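Long-range contacts in periplasmic beta-glucosidase (Pseudomonas aeruginosa, PDB 6R5T), which probably hydrolyses terminal, non-reducing beta-D-glucosyl residues, releasing beta-D-glucose, as a periplasmic enzyme of glycoside hydrolase family 3: residues 197-202 and 699-705; 519-525 and 565-570; 655-659 and 689-693. The protein carries 1 engineered substitution. One frame throughout, in Å; residues are numbered along the deposited sequence.

Contact 1: 197-202 and 699-705; sequences LPRMFQ and KFYDSQL
Phe201 and Tyr701 meet as a T-shaped aromatic pair. The edge of the Phe201 ring turns toward the face of Tyr701, with the centroids 5.6 Å apart and the planes at 59°. Nearer in, Phe201 CB is a bump resting over a face of Tyr701, 3.8 Å from its centroid, a CH-pi contact. Leu705 is the bump pushed the other way. Leu705 CD2 drops beside the backbone where Leu197 joins Pro198, 3.7 Å from Pro198 N, and its CD1 fills the hollow between Leu197 CB and the Phe201 ring, 4.1 Å from Phe201 CE1. This joins helix 197-204, which in the chain comes between strands 172-178 and 218-221 of the TIM-like barrel, together with helix 206-213, to the fibronectin type III-like domain. The barrel helix meets a type I turn, Asp702 to Leu705, within which Asp702 OD1 accepts from Gln704 N in an Asx turn. Pro198 CG presses on that turn, 3.7 Å from Asp702 O. At the other end Gln202 bends at chi2 (71°), which brings its amide over to strand 700-701. There Gln202 OE1 accepts from Tyr701 N at 2.9 Å (154° at the hydrogen), the donor tilted out of the carbonyl plane. Trp236 and Leu241 of helix 235-245 pack against Phe201, and His707 stacks on Tyr701.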
# COMPACT_ATOMS: atom_id res chain seq x y z
N LEU A 197 10.68 7.25 -9.68
CA LEU A 197 10.96 7.10 -11.11
C LEU A 197 11.68 5.80 -11.38
O LEU A 197 11.39 5.15 -12.40
CB LEU A 197 11.67 8.34 -11.64
CG LEU A 197 10.79 9.60 -11.64
CD1 LEU A 197 11.62 10.83 -11.99
CD2 LEU A 197 9.62 9.45 -12.62
N PRO A 198 12.68 5.34 -10.58
CA PRO A 198 13.28 4.06 -10.91
C PRO A 198 12.26 2.91 -10.93
O PRO A 198 12.37 2.04 -11.79
CB PRO A 198 14.36 3.91 -9.83
CG PRO A 198 14.72 5.31 -9.50
CD PRO A 198 13.39 6.05 -9.49
N ARG A 199 11.31 2.90 -10.00
CA ARG A 199 10.28 1.82 -9.98
C ARG A 199 9.40 1.94 -11.24
O ARG A 199 9.04 0.94 -11.89
CB ARG A 199 9.45 1.86 -8.70
CG ARG A 199 8.27 0.91 -8.71
CD ARG A 199 7.49 0.88 -7.41
NE ARG A 199 8.18 0.12 -6.39
CZ ARG A 199 7.61 -0.26 -5.23
NH1 ARG A 199 6.39 0.12 -4.92
NH2 ARG A 199 8.28 -0.99 -4.38
N MET A 200 9.02 3.16 -11.55
CA MET A 200 8.17 3.43 -12.72
C MET A 200 8.86 2.89 -13.98
O MET A 200 8.27 2.11 -14.77
CB MET A 200 7.90 4.94 -12.80
CG MET A 200 6.75 5.28 -13.62
SD MET A 200 6.64 7.09 -13.77
CE MET A 200 6.32 7.66 -12.12
N PHE A 201 10.13 3.26 -14.19
CA PHE A 201 10.85 2.89 -15.42
C PHE A 201 11.17 1.40 -15.48
O PHE A 201 11.07 0.80 -16.56
CB PHE A 201 12.09 3.77 -15.58
CG PHE A 201 11.76 5.09 -16.23
CD1 PHE A 201 11.16 6.10 -15.54
CD2 PHE A 201 11.79 5.19 -17.61
CE1 PHE A 201 10.81 7.29 -16.16
CE2 PHE A 201 11.37 6.35 -18.25
CZ PHE A 201 10.92 7.42 -17.51
N GLN A 202 11.60 0.82 -14.37
CA GLN A 202 12.04 -0.59 -14.36
C GLN A 202 10.83 -1.53 -14.43
O GLN A 202 10.89 -2.54 -15.15
CB GLN A 202 12.84 -0.88 -13.10
CG GLN A 202 13.50 -2.24 -13.14
CD GLN A 202 14.66 -2.31 -14.12
OE1 GLN A 202 15.23 -1.31 -14.52
NE2 GLN A 202 15.07 -3.52 -14.43
N LYS A 699 20.35 -5.30 -17.18
CA LYS A 699 20.37 -3.86 -16.93
C LYS A 699 19.18 -3.43 -16.05
O LYS A 699 18.16 -4.09 -16.00
CB LYS A 699 20.24 -3.12 -18.26
CG LYS A 699 21.38 -3.35 -19.22
CD LYS A 699 21.62 -2.23 -20.19
CE LYS A 699 22.97 -2.39 -20.86
NZ LYS A 699 23.27 -1.29 -21.80
N PHE A 700 19.36 -2.33 -15.40
CA PHE A 700 18.34 -1.70 -14.55
C PHE A 700 18.57 -0.19 -14.60
O PHE A 700 19.69 0.33 -14.88
CB PHE A 700 18.43 -2.22 -13.12
CG PHE A 700 19.66 -1.82 -12.38
CD1 PHE A 700 20.89 -2.45 -12.60
CD2 PHE A 700 19.62 -0.78 -11.45
CE1 PHE A 700 22.04 -2.05 -11.93
CE2 PHE A 700 20.76 -0.40 -10.77
CZ PHE A 700 21.97 -1.02 -11.01
N TYR A 701 17.51 0.51 -14.23
CA TYR A 701 17.54 1.97 -14.05
C TYR A 701 18.05 2.30 -12.66
O TYR A 701 17.45 1.89 -11.62
CB TYR A 701 16.17 2.60 -14.29
CG TYR A 701 15.72 2.52 -15.72
CD1 TYR A 701 16.17 3.43 -16.65
CD2 TYR A 701 14.92 1.47 -16.14
CE1 TYR A 701 15.79 3.34 -17.97
CE2 TYR A 701 14.55 1.35 -17.47
CZ TYR A 701 14.97 2.31 -18.37
OH TYR A 701 14.58 2.21 -19.68
N ASP A 702 19.13 3.06 -12.59
CA ASP A 702 19.67 3.48 -11.28
C ASP A 702 18.96 4.75 -10.79
O ASP A 702 17.91 5.13 -11.37
CB ASP A 702 21.20 3.59 -11.35
CG ASP A 702 21.70 4.81 -12.09
OD1 ASP A 702 20.87 5.65 -12.49
OD2 ASP A 702 22.94 4.93 -12.23
N SER A 703 19.46 5.35 -9.71
CA SER A 703 18.79 6.49 -9.05
C SER A 703 18.68 7.68 -10.02
O SER A 703 17.75 8.48 -9.85
CB SER A 703 19.49 6.94 -7.78
OG SER A 703 19.41 5.93 -6.81
N GLN A 704 19.60 7.80 -10.97
CA GLN A 704 19.61 8.91 -11.95
C GLN A 704 18.92 8.49 -13.25
O GLN A 704 18.97 9.27 -14.21
CB GLN A 704 21.05 9.36 -12.17
CG GLN A 704 21.65 10.10 -10.98
CD GLN A 704 22.04 9.20 -9.84
OE1 GLN A 704 22.70 8.17 -10.03
NE2 GLN A 704 21.64 9.59 -8.64
N LEU A 705 18.26 7.33 -13.27
CA LEU A 705 17.62 6.69 -14.45
C LEU A 705 18.64 6.43 -15.55
O LEU A 705 18.23 6.36 -16.70
CB LEU A 705 16.47 7.56 -14.96
CG LEU A 705 15.37 7.88 -13.94
CD1 LEU A 705 14.28 8.73 -14.60
CD2 LEU A 705 14.77 6.58 -13.41

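Contact 2: 519-525 and 565-570; sequences NGRPLSL and MSFPRS
Pro522 and Phe567, with CA atoms 5.1 Å apart, and Ser524 and Arg569, with CA atoms 5.2 Å apart, set two irregular backbones alongside each other in the same sense, without direct hydrogen bonds between them. The side chains meet round Pro522. Pro522 CA lies over the centre of the Phe567 ring, 3.7 Å from the centroid and only 12° off the ring normal, a CH-pi contact, while Pro522 CB packs against Phe567 CD1. With CG beside its backbone N (chi1 -84°), the Phe567 ring is laid under 522-523, so that Leu523 N also lies over that face while Leu525 CD1 comes in at the edge. Met565, an extended chain, crosses the proline at about a right angle by its CG-CD edge, with Met565 SD 3.7 Å from Pro522 CG. Pro568 adds its CD, 3.8 Å from Pro522 CB. Where the backbones offer polar atoms, one water bridges them: it donates to Leu523 O at 2.7 Å and to Pro568 O at 2.9 Å, and accepts from Leu525 N at 3.0 Å. These three bonds fix the water and satisfy backbone groups in a buried place. Asn519 ND2 donates to Arg521 O, two residues on, and also to Glu537, and Arg521 itself forms a salt bridge with Glu479. Segment 519-525 is the connection from strand 513-518, in the mixed sheet of the glycosyl hydrolase family 3 C-terminal domain, to helix 526-531, with Leu525 at the N-cap position; segment 565-570 comes after helix 545-553, and its Phe567 is tied through the backbone to Leu607 and Tyr608 on the way to strand 619-626.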
# COMPACT_ATOMS: atom_id res chain seq x y z
N ASN A 519 -13.13 -16.60 -10.19
CA ASN A 519 -12.68 -15.37 -9.52
C ASN A 519 -11.86 -14.56 -10.51
O ASN A 519 -11.31 -15.14 -11.49
CB ASN A 519 -11.76 -15.65 -8.32
CG ASN A 519 -10.67 -16.67 -8.57
OD1 ASN A 519 -10.98 -17.84 -8.89
ND2 ASN A 519 -9.41 -16.28 -8.41
N GLY A 520 -11.76 -13.26 -10.25
CA GLY A 520 -11.04 -12.36 -11.16
C GLY A 520 -9.81 -11.76 -10.54
O GLY A 520 -9.21 -10.86 -11.13
N ARG A 521 -9.41 -12.24 -9.38
CA ARG A 521 -8.26 -11.69 -8.63
C ARG A 521 -7.75 -12.84 -7.78
O ARG A 521 -8.48 -13.79 -7.50
CB ARG A 521 -8.67 -10.56 -7.70
CG ARG A 521 -9.77 -10.94 -6.71
CD ARG A 521 -9.95 -10.00 -5.53
NE ARG A 521 -10.23 -8.62 -5.91
CZ ARG A 521 -11.37 -8.14 -6.33
NH1 ARG A 521 -11.52 -6.85 -6.58
NH2 ARG A 521 -12.41 -8.93 -6.52
N PRO A 522 -6.52 -12.75 -7.29
CA PRO A 522 -6.08 -13.66 -6.23
C PRO A 522 -7.08 -13.69 -5.06
O PRO A 522 -7.57 -12.65 -4.66
CB PRO A 522 -4.74 -13.07 -5.79
CG PRO A 522 -4.26 -12.36 -7.04
CD PRO A 522 -5.50 -11.74 -7.62
N LEU A 523 -7.29 -14.88 -4.50
CA LEU A 523 -8.14 -15.06 -3.30
C LEU A 523 -7.30 -15.61 -2.18
O LEU A 523 -6.26 -16.26 -2.44
CB LEU A 523 -9.28 -16.06 -3.55
CG LEU A 523 -10.25 -15.72 -4.67
CD1 LEU A 523 -11.27 -16.84 -4.86
CD2 LEU A 523 -10.92 -14.40 -4.39
N SER A 524 -7.72 -15.29 -0.96
CA SER A 524 -7.15 -15.85 0.28
C SER A 524 -7.82 -17.21 0.54
O SER A 524 -9.06 -17.23 0.76
CB SER A 524 -7.32 -14.89 1.41
OG SER A 524 -8.66 -14.63 1.67
N LEU A 525 -7.02 -18.29 0.50
CA LEU A 525 -7.58 -19.66 0.44
C LEU A 525 -6.99 -20.56 1.52
O LEU A 525 -6.91 -21.77 1.30
CB LEU A 525 -7.30 -20.20 -0.95
CG LEU A 525 -8.08 -19.51 -2.07
CD1 LEU A 525 -7.54 -19.87 -3.44
CD2 LEU A 525 -9.58 -19.86 -2.00
N MET A 565 0.27 -14.17 -10.69
CA MET A 565 0.15 -13.20 -9.57
C MET A 565 0.15 -14.03 -8.30
O MET A 565 -0.48 -15.11 -8.24
CB MET A 565 -1.13 -12.40 -9.75
CG MET A 565 -1.23 -11.19 -8.85
SD MET A 565 -2.57 -10.12 -9.44
CE MET A 565 -2.53 -8.89 -8.14
N SER A 566 0.88 -13.56 -7.32
CA SER A 566 1.05 -14.22 -5.99
C SER A 566 -0.30 -14.20 -5.27
O SER A 566 -1.02 -13.20 -5.36
CB SER A 566 2.09 -13.44 -5.24
OG SER A 566 3.35 -13.59 -5.86
N PHE A 567 -0.67 -15.28 -4.57
CA PHE A 567 -1.93 -15.34 -3.82
C PHE A 567 -1.62 -15.07 -2.36
O PHE A 567 -0.94 -15.89 -1.72
CB PHE A 567 -2.63 -16.68 -3.98
CG PHE A 567 -3.48 -16.79 -5.22
CD1 PHE A 567 -3.11 -16.27 -6.44
CD2 PHE A 567 -4.69 -17.48 -5.17
CE1 PHE A 567 -3.91 -16.37 -7.57
CE2 PHE A 567 -5.45 -17.63 -6.32
CZ PHE A 567 -5.09 -17.06 -7.51
N PRO A 568 -2.06 -13.92 -1.81
CA PRO A 568 -1.72 -13.57 -0.44
C PRO A 568 -2.45 -14.53 0.49
O PRO A 568 -3.55 -14.95 0.16
CB PRO A 568 -2.29 -12.17 -0.22
CG PRO A 568 -2.58 -11.65 -1.60
CD PRO A 568 -2.86 -12.86 -2.46
N ARG A 569 -1.91 -14.72 1.69
CA ARG A 569 -2.63 -15.50 2.74
C ARG A 569 -3.85 -14.70 3.21
O ARG A 569 -4.85 -15.32 3.60
CB ARG A 569 -1.72 -15.86 3.90
CG ARG A 569 -0.65 -16.84 3.48
CD ARG A 569 0.32 -17.05 4.61
NE ARG A 569 1.45 -17.84 4.18
CZ ARG A 569 1.48 -19.16 4.09
NH1 ARG A 569 0.46 -19.88 4.47
NH2 ARG A 569 2.59 -19.74 3.67
N SER A 570 -3.78 -13.37 3.21
CA SER A 570 -4.93 -12.54 3.58
C SER A 570 -4.72 -11.14 3.01
O SER A 570 -3.60 -10.78 2.66
CB SER A 570 -5.13 -12.47 5.07
OG SER A 570 -4.08 -11.73 5.66
O HOH W 1 -4.46 -17.54 -0.86

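Contact 3: 655-659 and 689-693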
# COMPACT_ATOMS: atom_id res chain seq x y z
N VAL A 655 8.97 -24.18 -17.38
CA VAL A 655 10.31 -23.99 -16.79
C VAL A 655 10.59 -22.50 -16.76
O VAL A 655 10.46 -21.83 -17.81
CB VAL A 655 11.38 -24.74 -17.57
CG1 VAL A 655 12.72 -24.57 -16.89
CG2 VAL A 655 11.03 -26.22 -17.66
N GLN A 656 10.88 -21.99 -15.57
CA GLN A 656 11.04 -20.54 -15.36
C GLN A 656 12.50 -20.22 -15.04
O GLN A 656 13.09 -20.94 -14.25
CB GLN A 656 10.13 -20.10 -14.20
CG GLN A 656 8.68 -20.41 -14.53
CD GLN A 656 7.83 -20.70 -13.31
OE1 GLN A 656 7.91 -19.97 -12.31
NE2 GLN A 656 6.95 -21.70 -13.42
N LEU A 657 13.00 -19.14 -15.62
CA LEU A 657 14.34 -18.64 -15.37
C LEU A 657 14.23 -17.29 -14.69
O LEU A 657 13.60 -16.37 -15.27
CB LEU A 657 15.15 -18.58 -16.66
CG LEU A 657 16.61 -18.22 -16.40
CD1 LEU A 657 17.52 -18.90 -17.38
CD2 LEU A 657 16.82 -16.71 -16.43
N TYR A 658 14.92 -17.14 -13.58
CA TYR A 658 14.96 -15.88 -12.82
C TYR A 658 16.41 -15.44 -12.71
O TYR A 658 17.32 -16.29 -12.64
CB TYR A 658 14.34 -16.02 -11.43
CG TYR A 658 12.91 -16.50 -11.47
CD1 TYR A 658 12.60 -17.84 -11.49
CD2 TYR A 658 11.87 -15.59 -11.46
CE1 TYR A 658 11.27 -18.27 -11.51
CE2 TYR A 658 10.55 -16.00 -11.49
CZ TYR A 658 10.24 -17.34 -11.49
OH TYR A 658 8.90 -17.66 -11.58
N LEU A 659 16.60 -14.14 -12.63
CA LEU A 659 17.94 -13.57 -12.37
C LEU A 659 17.93 -12.78 -11.07
O LEU A 659 16.94 -12.07 -10.80
CB LEU A 659 18.33 -12.62 -13.50
CG LEU A 659 18.82 -13.29 -14.78
CD1 LEU A 659 19.32 -12.27 -15.77
CD2 LEU A 659 19.93 -14.28 -14.49
N ILE A 689 16.34 -27.80 -22.40
CA ILE A 689 15.90 -26.40 -22.50
C ILE A 689 17.16 -25.56 -22.45
O ILE A 689 18.05 -25.81 -21.56
CB ILE A 689 14.90 -26.09 -21.38
CG1 ILE A 689 13.68 -27.00 -21.54
CG2 ILE A 689 14.51 -24.64 -21.40
CD1 ILE A 689 12.87 -27.15 -20.34
N VAL A 690 17.27 -24.67 -23.42
CA VAL A 690 18.40 -23.73 -23.51
C VAL A 690 17.84 -22.33 -23.41
O VAL A 690 17.02 -21.95 -24.26
CB VAL A 690 19.16 -23.93 -24.82
CG1 VAL A 690 20.38 -23.04 -24.86
CG2 VAL A 690 19.52 -25.39 -25.02
N PHE A 691 18.16 -21.62 -22.35
CA PHE A 691 17.85 -20.20 -22.21
C PHE A 691 19.07 -19.43 -22.65
O PHE A 691 20.17 -19.76 -22.22
CB PHE A 691 17.50 -19.88 -20.76
CG PHE A 691 16.26 -20.55 -20.26
CD1 PHE A 691 15.02 -20.06 -20.65
CD2 PHE A 691 16.29 -21.61 -19.40
CE1 PHE A 691 13.85 -20.63 -20.17
CE2 PHE A 691 15.12 -22.17 -18.91
CZ PHE A 691 13.90 -21.68 -19.30
N ARG A 692 18.81 -18.33 -23.33
CA ARG A 692 19.85 -17.35 -23.69
C ARG A 692 19.71 -16.12 -22.79
O ARG A 692 18.57 -15.67 -22.53
CB ARG A 692 19.70 -16.95 -25.16
CG ARG A 692 20.16 -18.02 -26.13
CD ARG A 692 20.16 -17.55 -27.58
NE ARG A 692 20.56 -16.16 -27.74
CZ ARG A 692 21.05 -15.61 -28.84
NH1 ARG A 692 21.21 -16.34 -29.93
NH2 ARG A 692 21.37 -14.33 -28.88
N LEU A 693 20.84 -15.67 -22.26
CA LEU A 693 20.92 -14.43 -21.46
C LEU A 693 22.02 -13.54 -22.04
O LEU A 693 23.12 -14.05 -22.33
CB LEU A 693 21.28 -14.79 -20.02
CG LEU A 693 20.17 -15.51 -19.24
CD1 LEU A 693 20.74 -16.08 -17.93
CD2 LEU A 693 19.01 -14.56 -19.01
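Leu657 covers the ring of Phe691: its CB sits over the ring centre, 4.0 Å from the centroid and almost exactly on the normal. Because CG of Leu657 runs anti to the backbone N (chi1 -173°), CD1 reaches back to the root of the ring, 3.5 Å from Phe691 CB, the two side chains sliding by in opposite directions. Ile689 CG2 lies against the opposite face, so the ring is packed on both sides, and Val655 CG1 meets its edge in plane. Further toward the start of both strands, Val655 and Ile689 reach each other tip to tip, CG2 to CD1 at 3.4 Å, tighter than ordinary van der Waals contact. At the other end Leu693 CD2 meets Leu657 CD2 at 4.0 Å, and in one of its two conformers Leu659 CD2 meets Leu693 CD1. Val716 of strand 712-719 and Ala639 of strand 636-645 close round the same apolar layer. The strand axes pass 9.5 Å apart at 27°, too far for backbone pairing, and the two strands belong to different sheets. Alternate residues facing inward from two such sheets make the hydrophobic core of a beta sandwich, here the fibronectin type III-like domain.

Contacts 1 and 3 both involve the fibronectin type III-like domain: contact 3 is part of its interior, while contact 1 fastens it to the barrel. Their centres lie 23 Å apart, yet strand 686-694 leads directly on to strand 700-701. Near this side is the magnesium ion, bound at Asp661 and Val663; the Phe700 side chain is about 6 Å from it and that of Leu659 about 10 Å. Contact 2 belongs to the C-terminal hydrolase domain, its nearest atoms about 9 Å from contact 3 and about 13 Å from contact 1. The glycan pocket draws on both hydrolase domains, with the engineered Asn255 from the barrel and Glu486 from the domain of contact 2.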